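Local coordinates for malyl-CoA lyase/beta-methylmalyl-CoA lyase (Methylobacterium extorquens, PDB 5UGR), which is a magnesium-binding TIM-barrel enzyme of the HpcH/HpaI aldolase/citrate lyase family, at residues Thr10-Arg15 with Arg157-Ser162; Ala216-Ala219 with Arg223-Asp226. All coordinates share one frame; numbering follows the deposited sequence. Where two conformers were deposited one is given.

Both interactions meet at the neighbouring barrel strands 158-163 and 223-226, with centres about 9 Å apart. Interaction 1 sets the loop before strand 16-21 against the start of strand 158-163, and interaction 2 packs helix 207-220 on strand 223-226. The strands are joined directly, Met161 O lying 2.9 Å from Ile225 N in a probable hydrogen bond. Arg223 reaches back to interaction 1, its NE 2.9 Å from His14 ND1, probably hydrogen-bonded, and its NH1 in a salt bridge with Glu159. The magnesium ligands Asp45, Glu140 and Asp167 follow the C-terminal ends of their strands, so interaction 1 belongs to the other end of the barrel.

Interaction 1 (Thr10-Arg15 with Arg157-Ser162); sequences TPRLHR and RLEAMS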
ATOM      1  N   THR A  10      17.413  -5.202  20.565  1.00 20.50           N
ATOM      2  CA  THR A  10      18.326  -5.673  21.591  1.00 21.28           C
ATOM      3  C   THR A  10      19.678  -5.015  21.462  1.00 18.39           C
ATOM      4  O   THR A  10      20.276  -5.143  20.380  1.00 21.38           O
ATOM      5  CB  THR A  10      18.514  -7.217  21.356  1.00 22.65           C
ATOM      6  OG1 THR A  10      17.220  -7.876  21.480  1.00 25.60           O
ATOM      7  CG2 THR A  10      19.388  -7.773  22.389  1.00 31.55           C
ATOM      8  N   PRO A  11      20.205  -4.338  22.514  0.50 20.70           N
ATOM      9  CA  PRO A  11      21.388  -3.460  22.334  0.50 18.54           C
ATOM     10  C   PRO A  11      22.790  -4.116  22.499  0.50 20.36           C
ATOM     11  O   PRO A  11      23.440  -3.906  23.526  0.50 23.05           O
ATOM     12  CB  PRO A  11      21.169  -2.369  23.395  0.50 21.49           C
ATOM     13  CG  PRO A  11      20.418  -3.056  24.493  0.50 23.20           C
ATOM     14  CD  PRO A  11      19.608  -4.173  23.850  0.50 21.41           C
ATOM     15  N   ARG A  12      23.295  -4.764  21.472  1.00 18.21           N
ATOM     16  CA  ARG A  12      24.590  -5.484  21.514  1.00 15.68           C
ATOM     17  C   ARG A  12      25.695  -4.590  21.033  1.00 16.16           C
ATOM     18  O   ARG A  12      25.494  -3.730  20.157  1.00 18.23           O
ATOM     19  CB  ARG A  12      24.563  -6.706  20.620  1.00 15.57           C
ATOM     20  CG  ARG A  12      23.378  -7.644  20.841  1.00 14.95           C
ATOM     21  CD  ARG A  12      23.471  -8.919  20.028  1.00 15.34           C
ATOM     22  NE  ARG A  12      22.206  -9.638  19.975  1.00 15.47           N
ATOM     23  CZ  ARG A  12      21.945 -10.816  20.533  1.00 15.78           C
ATOM     24  NH1 ARG A  12      22.802 -11.435  21.379  1.00 17.85           N
ATOM     25  NH2 ARG A  12      20.791 -11.359  20.284  1.00 16.38           N
ATOM     26  N   LEU A  13      26.907  -4.879  21.540  1.00 16.63           N
ATOM     27  CA  LEU A  13      28.137  -4.263  21.065  1.00 17.19           C
ATOM     28  C   LEU A  13      28.531  -4.943  19.759  1.00 17.11           C
ATOM     29  O   LEU A  13      28.544  -6.154  19.658  1.00 18.39           O
ATOM     30  CB  LEU A  13      29.244  -4.418  22.113  1.00 20.07           C
ATOM     31  CG  LEU A  13      30.565  -3.803  21.743  1.00 21.60           C
ATOM     32  CD1 LEU A  13      30.518  -2.303  21.713  1.00 21.90           C
ATOM     33  CD2 LEU A  13      31.605  -4.197  22.786  1.00 22.95           C
ATOM     34  N   HIS A  14      28.743  -4.156  18.720  1.00 16.02           N
ATOM     35  CA  HIS A  14      28.867  -4.665  17.362  1.00 15.33           C
ATOM     36  C   HIS A  14      29.861  -3.830  16.537  1.00 17.00           C
ATOM     37  O   HIS A  14      29.573  -3.401  15.419  1.00 20.87           O
ATOM     38  CB  HIS A  14      27.461  -4.648  16.758  1.00 15.59           C
ATOM     39  CG  HIS A  14      27.288  -5.468  15.544  1.00 14.63           C
ATOM     40  ND1 HIS A  14      26.049  -5.951  15.163  1.00 16.52           N
ATOM     41  CD2 HIS A  14      28.161  -5.899  14.616  1.00 16.38           C
ATOM     42  CE1 HIS A  14      26.185  -6.666  14.069  1.00 15.95           C
ATOM     43  NE2 HIS A  14      27.450  -6.627  13.708  1.00 15.26           N
ATOM     44  N   ARG A  15      31.038  -3.579  17.085  1.00 15.68           N
ATOM     45  CA  ARG A  15      32.061  -2.803  16.374  1.00 14.84           C
ATOM     46  C   ARG A  15      32.726  -3.559  15.221  1.00 14.68           C
ATOM     47  O   ARG A  15      33.078  -2.986  14.181  1.00 15.46           O
ATOM     48  CB  ARG A  15      33.134  -2.328  17.357  1.00 15.97           C
ATOM     49  CG  ARG A  15      32.647  -1.469  18.496  1.00 17.02           C
ATOM     50  CD  ARG A  15      33.668  -1.350  19.584  1.00 16.70           C
ATOM     51  NE  ARG A  15      34.047  -2.638  20.119  1.00 18.73           N
ATOM     52  CZ  ARG A  15      35.133  -2.856  20.857  1.00 19.61           C
ATOM     53  NH1 ARG A  15      35.965  -1.872  21.192  1.00 22.81           N
ATOM     54  NH2 ARG A  15      35.392  -4.067  21.288  1.00 20.93           N
ATOM     55  N   ARG A 157      12.492 -10.066  15.632  1.00 13.25           N
ATOM     56  CA  ARG A 157      13.856 -10.541  15.826  1.00 13.68           C
ATOM     57  C   ARG A 157      14.913  -9.712  15.205  1.00 11.89           C
ATOM     58  O   ARG A 157      16.087  -9.892  15.511  1.00 13.83           O
ATOM     59  CB  ARG A 157      14.042 -11.969  15.326  1.00 13.20           C
ATOM     60  CG  ARG A 157      13.127 -13.025  15.915  1.00 13.97           C
ATOM     61  CD  ARG A 157      13.413 -14.388  15.309  1.00 14.05           C
ATOM     62  NE  ARG A 157      12.530 -15.413  15.783  1.00 14.94           N
ATOM     63  CZ  ARG A 157      12.735 -16.194  16.845  1.00 15.91           C
ATOM     64  NH1 ARG A 157      13.849 -16.112  17.561  1.00 16.44           N
ATOM     65  NH2 ARG A 157      11.804 -17.088  17.155  1.00 17.37           N
ATOM     66  N   LEU A 158      14.538  -8.843  14.249  1.00 11.99           N
ATOM     67  CA  LEU A 158      15.536  -8.138  13.484  1.00 11.88           C
ATOM     68  C   LEU A 158      16.253  -7.107  14.342  1.00 12.41           C
ATOM     69  O   LEU A 158      15.625  -6.289  15.027  1.00 14.62           O
ATOM     70  CB  LEU A 158      14.892  -7.466  12.254  1.00 13.11           C
ATOM     71  CG  LEU A 158      15.845  -6.851  11.234  1.00 13.42           C
ATOM     72  CD1 LEU A 158      16.822  -7.879  10.706  1.00 14.38           C
ATOM     73  CD2 LEU A 158      15.022  -6.274  10.067  1.00 14.84           C
ATOM     74  N   GLU A 159      17.578  -7.172  14.307  1.00 11.68           N
ATOM     75  CA  GLU A 159      18.464  -6.306  15.065  1.00 12.68           C
ATOM     76  C   GLU A 159      19.421  -5.433  14.280  1.00 11.56           C
ATOM     77  O   GLU A 159      19.868  -4.405  14.815  1.00 13.82           O
ATOM     78  CB  GLU A 159      19.349  -7.104  16.038  1.00 13.61           C
ATOM     79  CG  GLU A 159      18.596  -8.008  16.979  1.00 13.77           C
ATOM     80  CD  GLU A 159      19.526  -8.737  17.964  1.00 14.30           C
ATOM     81  OE1 GLU A 159      19.070  -9.789  18.496  1.00 16.48           O
ATOM     82  OE2 GLU A 159      20.674  -8.252  18.168  1.00 15.30           O
ATOM     83  N   ALA A 160      19.741  -5.794  13.040  1.00 11.98           N
ATOM     84  CA  ALA A 160      20.904  -5.196  12.357  1.00 12.12           C
ATOM     85  C   ALA A 160      20.811  -5.480  10.868  1.00 13.41           C
ATOM     86  O   ALA A 160      20.220  -6.487  10.460  1.00 12.91           O
ATOM     87  CB  ALA A 160      22.183  -5.805  12.908  1.00 12.82           C
ATOM     88  N   MET A 161      21.428  -4.596  10.080  1.00 12.54           N
ATOM     89  CA  MET A 161      21.587  -4.809   8.641  0.50 12.22           C
ATOM     90  C   MET A 161      23.056  -4.586   8.302  1.00 13.07           C
ATOM     91  O   MET A 161      23.654  -3.605   8.788  1.00 13.52           O
ATOM     92  CB  MET A 161      20.725  -3.842   7.799  0.50 12.46           C
ATOM     93  CG  MET A 161      19.305  -3.619   8.278  0.50 15.10           C
ATOM     94  SD  MET A 161      18.300  -2.533   7.207  0.50 18.22           S
ATOM     95  CE  MET A 161      17.129  -3.801   6.805  0.50 14.71           C
ATOM     96  N   SER A 162      23.598  -5.498   7.469  1.00 12.23           N
ATOM     97  CA  SER A 162      24.935  -5.320   6.940  1.00 12.54           C
ATOM     98  C   SER A 162      24.867  -4.955   5.458  1.00 11.26           C
ATOM     99  O   SER A 162      24.102  -5.578   4.726  1.00 12.72           O
ATOM    100  CB  SER A 162      25.766  -6.591   7.066  1.00 13.44           C
ATOM    101  OG  SER A 162      26.227  -6.830   8.404  1.00 13.21           O
TER
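Thr10 passes Glu159 with their CA atoms 6.6 Å apart, after which the irregular segment 10-15 draws away from the strand, so that the CA atoms of His14 and Ala160 are separated by 9.4 Å. The fold is a TIM barrel; the loop runs beneath the N-terminal end of strand 158-163 before becoming the first barrel strand, 16-21. Its main tie is a bidentate salt bridge between Arg12 and Glu159. The arginine presents its NE side rather than the end of the guanidinium: NE donates to Glu159 OE2 at 2.7 Å, and NH2 donates to Glu159 OE1 at 2.9 Å along a nearly straight path (171°). Each carboxylate oxygen accepts through its syn lone pair, and the two planes are only 5° apart, so the paired bonds hold both flat groups against rotation. Arg12 spans the gap because its chain is extended from CG to NE and meets the likewise extended Glu159 at about a right angle. Glu159 OE2 has a second cationic partner in Arg223, which probably helps keep this buried carboxylate charged. Thr10 flanks the acid without bonding to it, its CB lying 3.9 Å from Glu159 CD. Farther along, His14 turns into the barrel, with CG anti to the backbone N (chi1 -163°). Its NE2 is hydrogen-bonded to Glu17, while ND1 meets Arg223 NE, so both ring nitrogens are engaged and the imidazole is fixed in rotation. Strand 134-139 borders the ring through Glu136, and strand 223-226 does so through Ile225. Against segment 157-162 itself the ring makes only a loose apolar contact, an oblique approach in which His14 CE1 stands 4.3 Å from the Ala160 CB methyl.

Interaction 2 (Ala216-Ala219 with Arg223-Asp226); sequences ACRA and RPID
Arg218 lays one face of its guanidinium over the CG-CD edge of Pro224, with Pro224 CD 3.6 Å above the plane and over its centre. Pro224 CG sits nearby, 3.8 Å from Arg218 NE. The arginine side chain leaves the helix neither toward nor away from the strand, but it is bent at chi2 (-71°) and its end comes back to the proline. Its polar end is secured by other groups: NH2 bonds to Gly249 O, and NE makes a weak hydrogen bond to the Thr172 carbonyl oxygen of a second subunit. The same residue therefore packs on the strand and takes part in the subunit interface. Beside it, Cys217 points straight at the strand and fits against another part of the proline. Cys217 CB meets Pro224 CB at 4.0 Å, while Cys217 SG lies 3.8 Å from Pro224 CA, close to the carbonyl of Arg223. The contact between the segments is thus one of van der Waals packing. In the usual alternation of a strand, Pro224 faces the outer helix, whereas the flanking Arg223 and Ile225 leave away from it; Ile225 goes on to touch Ser162 and His14. The two-residue link between helix 207-220 and strand 223-226, a strand of the closed eight-stranded parallel sheet, makes this an alpha-to-beta connection of a TIM barrel.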
ATOM      1  N   ALA A 216      17.195   3.538   6.983  1.00 12.02           N
ATOM      2  CA  ALA A 216      16.246   2.484   7.315  1.00 12.26           C
ATOM      3  C   ALA A 216      16.538   1.956   8.723  1.00 12.23           C
ATOM      4  O   ALA A 216      15.625   1.687   9.522  1.00 13.53           O
ATOM      5  CB  ALA A 216      16.329   1.364   6.286  1.00 12.90           C
ATOM      6  N   CYS A 217      17.803   1.663   8.993  1.00 11.92           N
ATOM      7  CA  CYS A 217      18.175   1.164  10.322  1.00 11.92           C
ATOM      8  C   CYS A 217      17.839   2.109  11.444  1.00 12.95           C
ATOM      9  O   CYS A 217      17.256   1.717  12.466  1.00 13.45           O
ATOM     10  CB  CYS A 217      19.697   0.881  10.354  1.00 13.02           C
ATOM     11  SG  CYS A 217      20.180  -0.617   9.440  1.00 14.10           S
ATOM     12  N   ARG A 218      18.216   3.360  11.267  1.00 12.88           N
ATOM     13  CA  ARG A 218      18.059   4.357  12.348  1.00 13.53           C
ATOM     14  C   ARG A 218      16.594   4.757  12.545  1.00 13.52           C
ATOM     15  O   ARG A 218      16.200   5.146  13.647  1.00 15.23           O
ATOM     16  CB  ARG A 218      18.993   5.559  12.130  1.00 13.06           C
ATOM     17  CG  ARG A 218      20.448   5.190  12.261  1.00 13.62           C
ATOM     18  CD  ARG A 218      20.806   4.894  13.687  1.00 15.33           C
ATOM     19  NE  ARG A 218      22.250   4.712  13.888  1.00 14.50           N
ATOM     20  CZ  ARG A 218      22.782   3.910  14.820  1.00 15.47           C
ATOM     21  NH1 ARG A 218      22.016   3.159  15.585  1.00 18.89           N
ATOM     22  NH2 ARG A 218      24.083   3.817  14.933  1.00 17.78           N
ATOM     23  N   ALA A 219      15.773   4.661  11.476  1.00 12.41           N
ATOM     24  CA  ALA A 219      14.354   4.915  11.606  1.00 13.26           C
ATOM     25  C   ALA A 219      13.697   3.836  12.456  1.00 13.28           C
ATOM     26  O   ALA A 219      12.827   4.152  13.258  1.00 14.96           O
ATOM     27  CB  ALA A 219      13.697   4.935  10.254  1.00 13.24           C
ATOM     28  N   ARG A 223      20.856  -1.792  14.119  1.00 11.86           N
ATOM     29  CA  ARG A 223      22.277  -1.450  13.985  1.00 12.72           C
ATOM     30  C   ARG A 223      22.676  -1.416  12.503  1.00 12.88           C
ATOM     31  O   ARG A 223      22.525  -2.446  11.847  1.00 12.77           O
ATOM     32  CB  ARG A 223      23.143  -2.465  14.731  1.00 14.27           C
ATOM     33  CG  ARG A 223      22.819  -2.660  16.199  1.00 15.69           C
ATOM     34  CD  ARG A 223      23.810  -3.586  16.868  1.00 17.49           C
ATOM     35  NE  ARG A 223      23.711  -4.977  16.510  1.00 15.34           N
ATOM     36  CZ  ARG A 223      22.871  -5.858  17.076  1.00 14.53           C
ATOM     37  NH1 ARG A 223      22.939  -7.162  16.710  1.00 15.98           N
ATOM     38  NH2 ARG A 223      21.957  -5.456  17.964  1.00 18.16           N
ATOM     39  N   PRO A 224      23.237  -0.291  12.013  1.00 13.63           N
ATOM     40  CA  PRO A 224      23.776  -0.273  10.656  1.00 13.98           C
ATOM     41  C   PRO A 224      25.255  -0.682  10.677  1.00 13.27           C
ATOM     42  O   PRO A 224      26.085  -0.019  11.339  1.00 13.21           O
ATOM     43  CB  PRO A 224      23.637   1.197  10.251  1.00 13.45           C
ATOM     44  CG  PRO A 224      23.408   2.000  11.489  1.00 16.17           C
ATOM     45  CD  PRO A 224      23.273   1.054  12.646  1.00 15.07           C
ATOM     46  N   ILE A 225      25.551  -1.733   9.887  1.00 12.38           N
ATOM     47  CA  ILE A 225      26.880  -2.352   9.861  1.00 13.35           C
ATOM     48  C   ILE A 225      27.402  -2.311   8.438  1.00 12.14           C
ATOM     49  O   ILE A 225      26.691  -2.664   7.478  1.00 12.75           O
ATOM     50  CB  ILE A 225      26.837  -3.834  10.356  1.00 13.54           C
ATOM     51  CG1 ILE A 225      26.104  -3.932  11.702  1.00 13.21           C
ATOM     52  CG2 ILE A 225      28.244  -4.386  10.416  1.00 13.58           C
ATOM     53  CD1 ILE A 225      26.721  -3.192  12.844  1.00 15.18           C
ATOM     54  N   ASP A 226      28.677  -1.905   8.281  1.00 12.06           N
ATOM     55  CA  ASP A 226      29.301  -1.872   6.958  1.00 14.33           C
ATOM     56  C   ASP A 226      29.955  -3.210   6.686  1.00 13.96           C
ATOM     57  O   ASP A 226      30.481  -3.852   7.611  1.00 13.92           O
ATOM     58  CB  ASP A 226      30.346  -0.742   6.934  1.00 13.54           C
ATOM     59  CG  ASP A 226      30.833  -0.388   5.543  1.00 14.55           C
ATOM     60  OD1 ASP A 226      30.069  -0.596   4.560  1.00 14.81           O
ATOM     61  OD2 ASP A 226      32.030   0.018   5.458  1.00 15.65           O
TER